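Local coordinates for protein glycinin A3B4 subunit (Glycine max, PDB 2D5F) that serves as an 11S globulin storage protein of the soybean seed, built from two cupin domains and assembling into a hexamer, at residues V23-G28 against E233-V238; S63-M68 against L147-F152; N334-S339 against A369-L374; Y454-F459 against Q484-P489. All blocks are in the same frame, centred on the assembly; numbering follows the deposited sequence.

Contact 1 of 4, residues V23-G28 against E233-V238; sequences VESEGG and ERKQIV
Glu-26 turns its CG away from the backbone N (chi1 167°) and runs extended over Arg-234, whose chain bends at chi3 (-63°). The two side chains cross at a slant, the carboxylate lying against the arginine methylenes. Glu-26 OE1 lies 3.5 Å from Arg-234 CG, and Glu-26 OE2 lies 3.4 Å from Arg-234 CD. The carboxylate and guanidinium planes stand 75° apart, and the charged atoms do not pair directly. Water 1 joins them: it donates to Glu-26 OE2 and accepts from Arg-234 NH1. Arg-234 NH2 also bonds to Asn-469 O of the second subunit and pairs with Asp-232. Glu-26 OE2 also takes the backbone N-H of Thr-239. One face of the guanidinium is covered by Val-238 CG1.

The backbones hold the turn. Glu-26 N gives an almost straight bond to Arg-234 O (3.2 Å), in the carbonyl plane. Gly-27 N reaches Ile-237 O at 2.9 Å from above its carbonyl plane. A side chain on Gly-27 would run into Val-238 O, and one on Gly-28 would strike Ile-237 CG2. Ser-25 OG is buried against Lys-235 CB, at 3.4 Å, and has no polar partner in the model.

The turn links strands 21-24 and 28-32 at the border of one cupin sheet. Segment 233-238 leads into strand 237-239, which pairs with strand 56-62 of the other sheet. Ile-237 packs on Ile-30 and His-58, between the two sheets.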
loop_
_atom_site.group_PDB
_atom_site.type_symbol
_atom_site.label_atom_id
_atom_site.label_comp_id
_atom_site.label_asym_id
_atom_site.label_seq_id
_atom_site.Cartn_x
_atom_site.Cartn_y
_atom_site.Cartn_z
ATOM N N VAL B 23 -19.839 5.565 -38.290
ATOM C CA VAL B 23 -18.721 6.104 -39.056
ATOM C C VAL B 23 -18.232 4.969 -39.940
ATOM O O VAL B 23 -17.592 4.036 -39.463
ATOM C CB VAL B 23 -17.544 6.554 -38.149
ATOM C CG1 VAL B 23 -16.307 6.845 -39.003
ATOM C CG2 VAL B 23 -17.934 7.791 -37.356
ATOM N N GLU B 24 -18.553 5.042 -41.227
ATOM C CA GLU B 24 -18.138 4.020 -42.176
ATOM C C GLU B 24 -16.770 4.360 -42.755
ATOM O O GLU B 24 -16.580 5.427 -43.334
ATOM C CB GLU B 24 -19.176 3.896 -43.295
ATOM C CG GLU B 24 -20.462 3.214 -42.849
ATOM C CD GLU B 24 -21.567 3.328 -43.876
ATOM O OE1 GLU B 24 -21.263 3.205 -45.080
ATOM O OE2 GLU B 24 -22.739 3.531 -43.481
ATOM N N SER B 25 -15.816 3.450 -42.582
ATOM C CA SER B 25 -14.457 3.648 -43.079
ATOM C C SER B 25 -14.119 2.609 -44.135
ATOM O O SER B 25 -14.850 1.644 -44.337
ATOM C CB SER B 25 -13.436 3.519 -41.939
ATOM O OG SER B 25 -13.688 4.454 -40.912
ATOM N N GLU B 26 -12.985 2.805 -44.788
ATOM C CA GLU B 26 -12.540 1.877 -45.809
ATOM C C GLU B 26 -12.460 0.448 -45.292
ATOM O O GLU B 26 -13.017 -0.471 -45.893
ATOM C CB GLU B 26 -11.168 2.298 -46.327
ATOM C CG GLU B 26 -10.475 1.235 -47.156
ATOM C CD GLU B 26 -9.093 1.662 -47.585
ATOM O OE1 GLU B 26 -8.966 2.291 -48.654
ATOM O OE2 GLU B 26 -8.130 1.388 -46.843
ATOM N N GLY B 27 -11.766 0.267 -44.169
ATOM C CA GLY B 27 -11.590 -1.065 -43.620
ATOM C C GLY B 27 -12.485 -1.490 -42.476
ATOM O O GLY B 27 -12.286 -2.569 -41.913
ATOM N N GLY B 28 -13.470 -0.671 -42.128
ATOM C CA GLY B 28 -14.347 -1.042 -41.035
ATOM C C GLY B 28 -15.482 -0.090 -40.719
ATOM O O GLY B 28 -15.835 0.785 -41.512
ATOM N N GLU B 233 -8.242 9.718 -47.488
ATOM C CA GLU B 233 -9.700 9.704 -47.439
ATOM C C GLU B 233 -10.234 8.368 -46.933
ATOM O O GLU B 233 -11.422 8.081 -47.055
ATOM C CB GLU B 233 -10.273 9.983 -48.834
ATOM C CG GLU B 233 -9.719 11.239 -49.494
ATOM C CD GLU B 233 -10.056 12.512 -48.731
ATOM O OE1 GLU B 233 -9.457 13.566 -49.036
ATOM O OE2 GLU B 233 -10.923 12.468 -47.831
ATOM N N ARG B 234 -9.356 7.556 -46.355
ATOM C CA ARG B 234 -9.742 6.242 -45.852
ATOM C C ARG B 234 -10.428 6.271 -44.483
ATOM O O ARG B 234 -11.166 5.347 -44.130
ATOM C CB ARG B 234 -8.508 5.341 -45.776
ATOM C CG ARG B 234 -7.779 5.149 -47.099
ATOM C CD ARG B 234 -6.474 4.404 -46.880
ATOM N NE ARG B 234 -5.568 5.171 -46.030
ATOM C CZ ARG B 234 -4.493 4.667 -45.433
ATOM N NH1 ARG B 234 -4.182 3.385 -45.592
ATOM N NH2 ARG B 234 -3.733 5.443 -44.667
ATOM N N LYS B 235 -10.184 7.340 -43.728
ATOM C CA LYS B 235 -10.731 7.515 -42.382
ATOM C C LYS B 235 -9.960 6.650 -41.377
ATOM O O LYS B 235 -8.959 6.031 -41.745
ATOM C CB LYS B 235 -12.237 7.215 -42.359
ATOM C CG LYS B 235 -13.028 8.170 -43.268
ATOM C CD LYS B 235 -14.534 7.960 -43.191
ATOM C CE LYS B 235 -15.253 8.706 -44.315
ATOM N NZ LYS B 235 -14.897 10.156 -44.367
ATOM N N GLN B 236 -10.425 6.612 -40.126
ATOM C CA GLN B 236 -9.745 5.894 -39.034
ATOM C C GLN B 236 -9.505 4.380 -39.092
ATOM O O GLN B 236 -8.695 3.853 -38.324
ATOM C CB GLN B 236 -10.422 6.233 -37.699
ATOM C CG GLN B 236 -11.919 6.073 -37.705
ATOM C CD GLN B 236 -12.636 7.399 -37.861
ATOM O OE1 GLN B 236 -13.164 7.950 -36.893
ATOM N NE2 GLN B 236 -12.649 7.924 -39.081
ATOM N N ILE B 237 -10.220 3.669 -39.953
ATOM C CA ILE B 237 -10.004 2.232 -40.088
ATOM C C ILE B 237 -9.725 1.984 -41.565
ATOM O O ILE B 237 -10.582 2.220 -42.420
ATOM C CB ILE B 237 -11.229 1.400 -39.650
ATOM C CG1 ILE B 237 -11.515 1.627 -38.162
ATOM C CG2 ILE B 237 -10.957 -0.081 -39.886
ATOM C CD1 ILE B 237 -12.665 0.792 -37.625
ATOM N N VAL B 238 -8.519 1.523 -41.856
ATOM C CA VAL B 238 -8.117 1.281 -43.229
ATOM C C VAL B 238 -7.948 -0.196 -43.567
ATOM O O VAL B 238 -7.843 -1.048 -42.679
ATOM C CB VAL B 238 -6.792 1.994 -43.523
ATOM C CG1 VAL B 238 -6.903 3.461 -43.128
ATOM C CG2 VAL B 238 -5.656 1.312 -42.768
HETATM O O HOH W 1 -5.568 1.330 -47.303
#

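Contact 2 of 4, residues S63-M68 against L147-F152; sequences SPYPQM and LDTSNF
Tyr-65 can be followed from CB to its hydroxyl along segment 147-152. Its CB lies 3.2 Å from Asp-148 O. Its CG stands between the backbone N and the carbonyl carbon (chi1 40°), which lays the ring alongside Thr-149 and slantwise across Leu-147. CD1 passes the CA of Thr-149, and CD2 passes the backbone N of Asp-148. CE1 and CZ lie under Thr-149 CG2, which makes a CH-pi contact 4.0 Å from the ring centroid. Ser-63 CB covers the opposite face. CE2 meets Leu-147 CB at 3.7 Å. At the tip, OH touches Leu-147 CD2 and is hydrogen-bonded to the backbone N of Arg-161. An alanine here is likely to open a gap between Leu-147 and Thr-149 and leave that N-H of Arg-161 without its mate.

Beside the ring, Asp-148 N bonds to Pro-66 O at 3.2 Å, nearly along the C=O axis. Gln-67 and Leu-147 form an antiparallel non-hydrogen-bonded pair where strands 67-73 and 141-147 meet. Asp-148 is the centre of an inverse gamma turn and also begins a type I turn that ends at Asn-151. Asn-151 ND2 bonds to Asp-148 OD2 at 3.1 Å, OD1 takes the backbone N-H of Asn-153, and the flat amide packs across the Pro-66 ring, with Asn-151 CG 3.6 Å from Pro-66 CD.

The contact is buried and mostly apolar. Several polar groups have outside partners: Gln-67 OE1 bonds to Arg-50, a residue of the carbonate pocket, and to Ser-145. This is consistent with Gln-67 positioning Arg-50 from the pocket's second shell.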
loop_
_atom_site.group_PDB
_atom_site.type_symbol
_atom_site.label_atom_id
_atom_site.label_comp_id
_atom_site.label_asym_id
_atom_site.label_seq_id
_atom_site.Cartn_x
_atom_site.Cartn_y
_atom_site.Cartn_z
ATOM N N SER B 63 -6.937 7.930 -25.773
ATOM C CA SER B 63 -7.986 8.708 -25.121
ATOM C C SER B 63 -7.581 8.929 -23.660
ATOM O O SER B 63 -6.850 8.120 -23.081
ATOM C CB SER B 63 -9.326 7.971 -25.193
ATOM O OG SER B 63 -9.771 7.859 -26.536
ATOM N N PRO B 64 -8.055 10.023 -23.046
ATOM C CA PRO B 64 -7.741 10.372 -21.654
ATOM C C PRO B 64 -8.496 9.630 -20.552
ATOM O O PRO B 64 -8.725 10.181 -19.476
ATOM C CB PRO B 64 -8.001 11.874 -21.620
ATOM C CG PRO B 64 -9.199 12.000 -22.506
ATOM C CD PRO B 64 -8.860 11.082 -23.683
ATOM N N TYR B 65 -8.882 8.387 -20.816
ATOM C CA TYR B 65 -9.581 7.573 -19.823
ATOM C C TYR B 65 -9.392 6.126 -20.235
ATOM O O TYR B 65 -9.036 5.845 -21.371
ATOM C CB TYR B 65 -11.081 7.916 -19.767
ATOM C CG TYR B 65 -11.705 8.158 -21.127
ATOM C CD1 TYR B 65 -11.858 9.455 -21.625
ATOM C CD2 TYR B 65 -12.101 7.090 -21.933
ATOM C CE1 TYR B 65 -12.387 9.686 -22.896
ATOM C CE2 TYR B 65 -12.628 7.307 -23.204
ATOM C CZ TYR B 65 -12.767 8.608 -23.681
ATOM O OH TYR B 65 -13.267 8.823 -24.948
ATOM N N PRO B 66 -9.592 5.186 -19.309
ATOM C CA PRO B 66 -9.396 3.811 -19.765
ATOM C C PRO B 66 -10.587 3.278 -20.548
ATOM O O PRO B 66 -11.689 3.823 -20.476
ATOM C CB PRO B 66 -9.139 3.045 -18.468
ATOM C CG PRO B 66 -9.861 3.821 -17.444
ATOM C CD PRO B 66 -9.659 5.264 -17.839
ATOM N N GLN B 67 -10.332 2.240 -21.338
ATOM C CA GLN B 67 -11.375 1.586 -22.115
ATOM C C GLN B 67 -11.271 0.106 -21.791
ATOM O O GLN B 67 -10.169 -0.426 -21.631
ATOM C CB GLN B 67 -11.154 1.744 -23.625
ATOM C CG GLN B 67 -11.266 3.148 -24.179
ATOM C CD GLN B 67 -11.014 3.187 -25.681
ATOM O OE1 GLN B 67 -11.717 2.538 -26.456
ATOM N NE2 GLN B 67 -10.003 3.945 -26.093
ATOM N N MET B 68 -12.415 -0.548 -21.661
ATOM C CA MET B 68 -12.433 -1.984 -21.431
ATOM C C MET B 68 -13.196 -2.509 -22.637
ATOM O O MET B 68 -14.348 -2.154 -22.849
ATOM C CB MET B 68 -13.159 -2.345 -20.147
ATOM C CG MET B 68 -13.246 -3.845 -19.945
ATOM S SD MET B 68 -13.807 -4.278 -18.309
ATOM C CE MET B 68 -12.239 -4.548 -17.521
ATOM N N LEU B 147 -16.182 2.995 -22.709
ATOM C CA LEU B 147 -15.352 4.190 -22.573
ATOM C C LEU B 147 -15.641 4.801 -21.199
ATOM O O LEU B 147 -16.647 5.480 -21.008
ATOM C CB LEU B 147 -15.671 5.208 -23.681
ATOM C CG LEU B 147 -15.129 4.992 -25.109
ATOM C CD1 LEU B 147 -15.571 3.662 -25.658
ATOM C CD2 LEU B 147 -15.628 6.113 -26.015
ATOM N N ASP B 148 -14.757 4.544 -20.243
ATOM C CA ASP B 148 -14.927 5.039 -18.883
ATOM C C ASP B 148 -14.582 6.528 -18.759
ATOM O O ASP B 148 -13.615 6.897 -18.096
ATOM C CB ASP B 148 -14.062 4.192 -17.940
ATOM C CG ASP B 148 -14.330 4.476 -16.469
ATOM O OD1 ASP B 148 -15.446 4.931 -16.129
ATOM O OD2 ASP B 148 -13.423 4.227 -15.651
ATOM N N THR B 149 -15.395 7.372 -19.393
ATOM C CA THR B 149 -15.196 8.822 -19.391
ATOM C C THR B 149 -15.187 9.478 -18.007
ATOM O O THR B 149 -14.495 10.470 -17.800
ATOM C CB THR B 149 -16.283 9.542 -20.225
ATOM O OG1 THR B 149 -17.577 9.073 -19.826
ATOM C CG2 THR B 149 -16.088 9.288 -21.715
ATOM N N SER B 150 -15.955 8.938 -17.066
ATOM C CA SER B 150 -16.015 9.517 -15.731
ATOM C C SER B 150 -14.869 9.074 -14.826
ATOM O O SER B 150 -14.785 9.503 -13.680
ATOM C CB SER B 150 -17.351 9.174 -15.059
ATOM O OG SER B 150 -17.449 7.786 -14.766
ATOM N N ASN B 151 -13.987 8.221 -15.337
ATOM C CA ASN B 151 -12.861 7.743 -14.535
ATOM C C ASN B 151 -12.082 8.904 -13.919
ATOM O O ASN B 151 -11.851 9.923 -14.561
ATOM C CB ASN B 151 -11.924 6.880 -15.382
ATOM C CG ASN B 151 -10.752 6.329 -14.579
ATOM O OD1 ASN B 151 -9.700 6.957 -14.478
ATOM N ND2 ASN B 151 -10.945 5.162 -13.987
ATOM N N PHE B 152 -11.680 8.728 -12.667
ATOM C CA PHE B 152 -10.935 9.740 -11.929
ATOM C C PHE B 152 -9.712 10.264 -12.684
ATOM O O PHE B 152 -9.352 11.429 -12.543
ATOM C CB PHE B 152 -10.488 9.154 -10.584
ATOM C CG PHE B 152 -9.994 10.178 -9.606
ATOM C CD1 PHE B 152 -10.882 11.055 -8.988
ATOM C CD2 PHE B 152 -8.642 10.253 -9.282
ATOM C CE1 PHE B 152 -10.433 11.996 -8.058
ATOM C CE2 PHE B 152 -8.182 11.192 -8.353
ATOM C CZ PHE B 152 -9.081 12.062 -7.739
#

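Contact 3 of 4, residues N334-S339 against A369-L374; sequences NIARPS and AQYVVL
The loop 334-339 passes beside the first half of segment 369-374, on strand 368-374, without any hydrogen bond between them, and comes nearest where Ala-336 faces Tyr-371, their CA atoms 6.0 Å apart. Side chains therefore carry the contact. Ala-336 sets its methyl over one face of the Tyr-371 ring. This is a CH-pi contact, with CB 3.7 Å from the ring centroid and 14° off the ring normal. Ala-336 CB sits toward Tyr-371 CE1, at 3.6 Å. Tyr-371 CG is anti to the backbone N (chi1 -167°), which carries the ring out from the strand to meet the loop.

Ile-335 fills the other half. Its side chain is fully extended, and CD1 lies against the strand backbone, 3.8 Å from Gln-370 C. Ile-335 CD1 also touches Ala-369 CB, at 4.1 Å. Further back, Ile-335 CG1 packs 3.8 Å from Tyr-371 CB. The phenol end is fixed elsewhere: Tyr-371 OH is hydrogen-bonded to Glu-440 and to Thr-395.

The loop follows strand 332-334, an edge strand, within this chain, of a sheet of the first cupin domain. Strand 368-374 belongs to a sheet of the second. Ile-335 also packs on Ile-70 and Val-122 of the first and on Leu-354 of the second. The contact is thus apolar packing at the seam of the two domains, between strands 67-73 and 121-125 and strand 349-354.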
loop_
_atom_site.group_PDB
_atom_site.type_symbol
_atom_site.label_atom_id
_atom_site.label_comp_id
_atom_site.label_asym_id
_atom_site.label_seq_id
_atom_site.Cartn_x
_atom_site.Cartn_y
_atom_site.Cartn_z
ATOM N N ASN B 334 -9.033 -13.654 -21.316
ATOM C CA ASN B 334 -10.258 -14.236 -21.839
ATOM C C ASN B 334 -11.268 -14.174 -20.705
ATOM O O ASN B 334 -10.912 -14.399 -19.550
ATOM C CB ASN B 334 -10.082 -15.697 -22.232
ATOM C CG ASN B 334 -11.382 -16.313 -22.716
ATOM O OD1 ASN B 334 -11.770 -16.140 -23.877
ATOM N ND2 ASN B 334 -12.082 -17.004 -21.819
ATOM N N ILE B 335 -12.519 -13.858 -21.018
ATOM C CA ILE B 335 -13.538 -13.802 -19.973
ATOM C C ILE B 335 -14.719 -14.729 -20.255
ATOM O O ILE B 335 -15.388 -15.178 -19.329
ATOM C CB ILE B 335 -14.101 -12.365 -19.792
ATOM C CG1 ILE B 335 -14.970 -12.296 -18.530
ATOM C CG2 ILE B 335 -14.945 -11.974 -21.007
ATOM C CD1 ILE B 335 -15.557 -10.914 -18.248
ATOM N N ALA B 336 -14.957 -15.023 -21.531
ATOM C CA ALA B 336 -16.100 -15.834 -21.931
ATOM C C ALA B 336 -15.981 -17.354 -21.992
ATOM O O ALA B 336 -17.006 -18.031 -21.994
ATOM C CB ALA B 336 -16.642 -15.317 -23.260
ATOM N N ARG B 337 -14.766 -17.901 -22.045
ATOM C CA ARG B 337 -14.609 -19.356 -22.105
ATOM C C ARG B 337 -15.332 -20.048 -20.956
ATOM O O ARG B 337 -15.163 -19.685 -19.796
ATOM C CB ARG B 337 -13.133 -19.769 -22.065
ATOM C CG ARG B 337 -12.434 -19.780 -23.411
ATOM C CD ARG B 337 -11.162 -20.620 -23.338
ATOM N NE ARG B 337 -10.212 -20.090 -22.364
ATOM C CZ ARG B 337 -9.216 -19.258 -22.662
ATOM N NH1 ARG B 337 -9.029 -18.860 -23.916
ATOM N NH2 ARG B 337 -8.415 -18.812 -21.702
ATOM N N PRO B 338 -16.129 -21.078 -21.270
ATOM C CA PRO B 338 -16.897 -21.846 -20.285
ATOM C C PRO B 338 -16.099 -22.262 -19.053
ATOM O O PRO B 338 -16.574 -22.132 -17.932
ATOM C CB PRO B 338 -17.367 -23.059 -21.088
ATOM C CG PRO B 338 -17.523 -22.505 -22.466
ATOM C CD PRO B 338 -16.271 -21.668 -22.615
ATOM N N SER B 339 -14.884 -22.758 -19.271
ATOM C CA SER B 339 -14.031 -23.230 -18.181
ATOM C C SER B 339 -13.578 -22.163 -17.178
ATOM O O SER B 339 -13.060 -22.497 -16.114
ATOM C CB SER B 339 -12.803 -23.947 -18.754
ATOM O OG SER B 339 -11.949 -23.055 -19.448
ATOM N N ALA B 369 -15.474 -6.551 -14.825
ATOM C CA ALA B 369 -16.572 -7.051 -15.633
ATOM C C ALA B 369 -16.951 -8.473 -15.284
ATOM O O ALA B 369 -16.246 -9.158 -14.548
ATOM C CB ALA B 369 -16.201 -6.975 -17.115
ATOM N N GLN B 370 -18.094 -8.893 -15.811
ATOM C CA GLN B 370 -18.566 -10.252 -15.629
ATOM C C GLN B 370 -19.131 -10.709 -16.964
ATOM O O GLN B 370 -19.566 -9.892 -17.778
ATOM C CB GLN B 370 -19.652 -10.331 -14.551
ATOM C CG GLN B 370 -19.117 -10.165 -13.134
ATOM C CD GLN B 370 -20.173 -10.408 -12.078
ATOM O OE1 GLN B 370 -21.250 -9.828 -12.128
ATOM N NE2 GLN B 370 -19.864 -11.268 -11.108
ATOM N N TYR B 371 -19.066 -12.010 -17.209
ATOM C CA TYR B 371 -19.641 -12.561 -18.422
ATOM C C TYR B 371 -20.652 -13.557 -17.898
ATOM O O TYR B 371 -20.316 -14.437 -17.099
ATOM C CB TYR B 371 -18.607 -13.265 -19.290
ATOM C CG TYR B 371 -19.153 -13.553 -20.666
ATOM C CD1 TYR B 371 -19.551 -14.842 -21.035
ATOM C CD2 TYR B 371 -19.333 -12.524 -21.580
ATOM C CE1 TYR B 371 -20.123 -15.088 -22.291
ATOM C CE2 TYR B 371 -19.900 -12.757 -22.829
ATOM C CZ TYR B 371 -20.293 -14.033 -23.177
ATOM O OH TYR B 371 -20.874 -14.235 -24.409
ATOM N N VAL B 372 -21.897 -13.389 -18.315
ATOM C CA VAL B 372 -22.965 -14.250 -17.849
ATOM C C VAL B 372 -23.619 -15.030 -18.982
ATOM O O VAL B 372 -23.918 -14.476 -20.044
ATOM C CB VAL B 372 -24.051 -13.413 -17.133
ATOM C CG1 VAL B 372 -25.180 -14.310 -16.656
ATOM C CG2 VAL B 372 -23.428 -12.659 -15.944
ATOM N N VAL B 373 -23.827 -16.321 -18.744
ATOM C CA VAL B 373 -24.489 -17.179 -19.720
ATOM C C VAL B 373 -25.656 -17.859 -19.018
ATOM O O VAL B 373 -25.461 -18.602 -18.058
ATOM C CB VAL B 373 -23.551 -18.268 -20.273
ATOM C CG1 VAL B 373 -24.322 -19.177 -21.225
ATOM C CG2 VAL B 373 -22.373 -17.629 -20.994
ATOM N N LEU B 374 -26.868 -17.572 -19.479
ATOM C CA LEU B 374 -28.065 -18.179 -18.911
ATOM C C LEU B 374 -28.669 -19.087 -19.963
ATOM O O LEU B 374 -28.838 -18.695 -21.120
ATOM C CB LEU B 374 -29.082 -17.111 -18.500
ATOM C CG LEU B 374 -28.685 -16.216 -17.317
ATOM C CD1 LEU B 374 -29.733 -15.119 -17.118
ATOM C CD2 LEU B 374 -28.538 -17.065 -16.062
#

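Contact 4 of 4, residues Y454-F459 against Q484-P489; sequences YIKDVF and QGNSGP
Lys-456 sends its amino group to two backbone carbonyls of the loop 484-489. NZ bonds to Asn-486 O at 2.6 Å and to Gly-488 O at 2.9 Å. The donor lies in the carbonyl plane of Gly-488 but well above that of Asn-486. A bend at chi3 (59°) turns the amine into this position. Both oxygens are thus met by one buried lysine, whose charge they would partly offset.

Tyr-454 OH stands 3.3 Å from Ser-487 O, a weak hydrogen bond, with the oxygen at the ring edge near its plane. The hydroxyl also accepts from Arg-460 NH2. On one ring face Pro-489 CB makes a CH-pi contact, 3.9 Å from the centroid; Asp-457 CB covers the other face. A leucine in place of Tyr-454 would probably leave Arg-460 without this acceptor and Pro-489 without its flat partner. On the far side of the loop, the backbone N-H groups of Ser-487 and Gly-488 go to Glu-90 of the third subunit.

Tyr-454 is the N-cap of helix 455-461. The contact ties the first of the helices that follow the second cupin barrel to the loop after helix 475-483, as that loop returns to the barrel at strand 490-491.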
loop_
_atom_site.group_PDB
_atom_site.type_symbol
_atom_site.label_atom_id
_atom_site.label_comp_id
_atom_site.label_asym_id
_atom_site.label_seq_id
_atom_site.Cartn_x
_atom_site.Cartn_y
_atom_site.Cartn_z
ATOM N N TYR B 454 -26.592 -11.275 -3.768
ATOM C CA TYR B 454 -27.873 -11.771 -4.259
ATOM C C TYR B 454 -28.780 -11.998 -3.043
ATOM O O TYR B 454 -28.326 -12.434 -1.984
ATOM C CB TYR B 454 -27.699 -13.028 -5.125
ATOM C CG TYR B 454 -27.037 -14.234 -4.490
ATOM C CD1 TYR B 454 -27.771 -15.400 -4.239
ATOM C CD2 TYR B 454 -25.669 -14.248 -4.219
ATOM C CE1 TYR B 454 -27.161 -16.548 -3.745
ATOM C CE2 TYR B 454 -25.045 -15.394 -3.721
ATOM C CZ TYR B 454 -25.797 -16.540 -3.488
ATOM O OH TYR B 454 -25.184 -17.677 -3.004
ATOM N N ILE B 455 -30.055 -11.660 -3.187
ATOM C CA ILE B 455 -30.978 -11.758 -2.070
ATOM C C ILE B 455 -31.121 -13.129 -1.410
ATOM O O ILE B 455 -31.313 -13.203 -0.201
ATOM C CB ILE B 455 -32.349 -11.167 -2.465
ATOM C CG1 ILE B 455 -32.150 -9.677 -2.782
ATOM C CG2 ILE B 455 -33.366 -11.345 -1.328
ATOM C CD1 ILE B 455 -33.382 -8.920 -3.237
ATOM N N LYS B 456 -31.015 -14.210 -2.170
ATOM C CA LYS B 456 -31.108 -15.538 -1.552
ATOM C C LYS B 456 -30.050 -15.642 -0.445
ATOM O O LYS B 456 -30.334 -16.078 0.669
ATOM C CB LYS B 456 -30.859 -16.646 -2.580
ATOM C CG LYS B 456 -31.927 -16.778 -3.647
ATOM C CD LYS B 456 -31.568 -17.865 -4.656
ATOM C CE LYS B 456 -31.401 -19.222 -3.972
ATOM N NZ LYS B 456 -30.912 -20.268 -4.914
ATOM N N ASP B 457 -28.828 -15.229 -0.766
ATOM C CA ASP B 457 -27.727 -15.273 0.185
ATOM C C ASP B 457 -27.983 -14.340 1.367
ATOM O O ASP B 457 -27.535 -14.600 2.485
ATOM C CB ASP B 457 -26.424 -14.893 -0.522
ATOM C CG ASP B 457 -25.227 -14.900 0.409
ATOM O OD1 ASP B 457 -24.861 -15.981 0.917
ATOM O OD2 ASP B 457 -24.655 -13.816 0.634
ATOM N N VAL B 458 -28.703 -13.251 1.118
ATOM C CA VAL B 458 -29.019 -12.296 2.174
ATOM C C VAL B 458 -29.948 -12.949 3.194
ATOM O O VAL B 458 -29.764 -12.790 4.401
ATOM C CB VAL B 458 -29.699 -11.024 1.607
ATOM C CG1 VAL B 458 -30.129 -10.115 2.743
ATOM C CG2 VAL B 458 -28.733 -10.283 0.689
ATOM N N PHE B 459 -30.945 -13.687 2.711
ATOM C CA PHE B 459 -31.876 -14.369 3.613
ATOM C C PHE B 459 -31.098 -15.295 4.552
ATOM O O PHE B 459 -31.393 -15.376 5.744
ATOM C CB PHE B 459 -32.892 -15.205 2.821
ATOM C CG PHE B 459 -33.894 -14.389 2.047
ATOM C CD1 PHE B 459 -34.443 -14.888 0.867
ATOM C CD2 PHE B 459 -34.295 -13.136 2.492
ATOM C CE1 PHE B 459 -35.376 -14.146 0.141
ATOM C CE2 PHE B 459 -35.231 -12.384 1.772
ATOM C CZ PHE B 459 -35.769 -12.891 0.596
ATOM N N GLN B 484 -33.980 -24.447 1.699
ATOM C CA GLN B 484 -34.397 -25.270 0.569
ATOM C C GLN B 484 -34.053 -24.696 -0.801
ATOM O O GLN B 484 -34.041 -23.480 -1.000
ATOM C CB GLN B 484 -35.903 -25.559 0.653
ATOM C CG GLN B 484 -36.297 -26.374 1.884
ATOM C CD GLN B 484 -37.756 -26.811 1.877
ATOM O OE1 GLN B 484 -38.229 -27.441 2.829
ATOM N NE2 GLN B 484 -38.473 -26.480 0.806
ATOM N N GLY B 485 -33.770 -25.593 -1.742
ATOM C CA GLY B 485 -33.433 -25.186 -3.096
ATOM C C GLY B 485 -31.941 -25.023 -3.310
ATOM O O GLY B 485 -31.166 -25.055 -2.352
ATOM N N ASN B 486 -31.535 -24.868 -4.569
ATOM C CA ASN B 486 -30.127 -24.674 -4.894
ATOM C C ASN B 486 -29.652 -23.455 -4.114
ATOM O O ASN B 486 -30.438 -22.556 -3.820
ATOM C CB ASN B 486 -29.945 -24.476 -6.407
ATOM C CG ASN B 486 -31.017 -23.591 -7.022
ATOM O OD1 ASN B 486 -31.165 -23.534 -8.245
ATOM N ND2 ASN B 486 -31.766 -22.894 -6.179
ATOM N N SER B 487 -28.369 -23.428 -3.776
ATOM C CA SER B 487 -27.814 -22.339 -2.983
ATOM C C SER B 487 -27.355 -21.082 -3.733
ATOM O O SER B 487 -27.545 -19.963 -3.250
ATOM C CB SER B 487 -26.655 -22.882 -2.148
ATOM O OG SER B 487 -26.223 -21.932 -1.196
ATOM N N GLY B 488 -26.761 -21.264 -4.907
ATOM C CA GLY B 488 -26.256 -20.136 -5.673
ATOM C C GLY B 488 -27.238 -19.150 -6.284
ATOM O O GLY B 488 -28.453 -19.285 -6.131
ATOM N N PRO B 489 -26.719 -18.130 -6.991
ATOM C CA PRO B 489 -27.494 -17.078 -7.659
ATOM C C PRO B 489 -28.120 -17.530 -8.978
ATOM O O PRO B 489 -29.007 -16.867 -9.514
ATOM C CB PRO B 489 -26.461 -15.973 -7.864
ATOM C CG PRO B 489 -25.214 -16.742 -8.131
ATOM C CD PRO B 489 -25.274 -17.851 -7.089
#

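How the contacts relate
Contacts 2 and 3 are buried near the middle of the chain. They touch where Met-68 SD packs on Ala-369 CB, at 3.8 Å, so the two cupin domains meet there. Contacts 1 and 4 lie on opposite sides of the chain's centre, their centres about 49 Å apart. Contact 1 is partly exposed and shares a sheet with contact 2, which is nested inside its chain loop. Chemistry follows place. Contact 3 is wholly apolar across its segments, and contact 2 adds one backbone bond to its packing. Contact 1 uses backbone bonds and a water-bridged charge pair. Contact 4 lies far out yet mostly buried, where the third and fourth subunits pack; there backbone carbonyls hold a lysine.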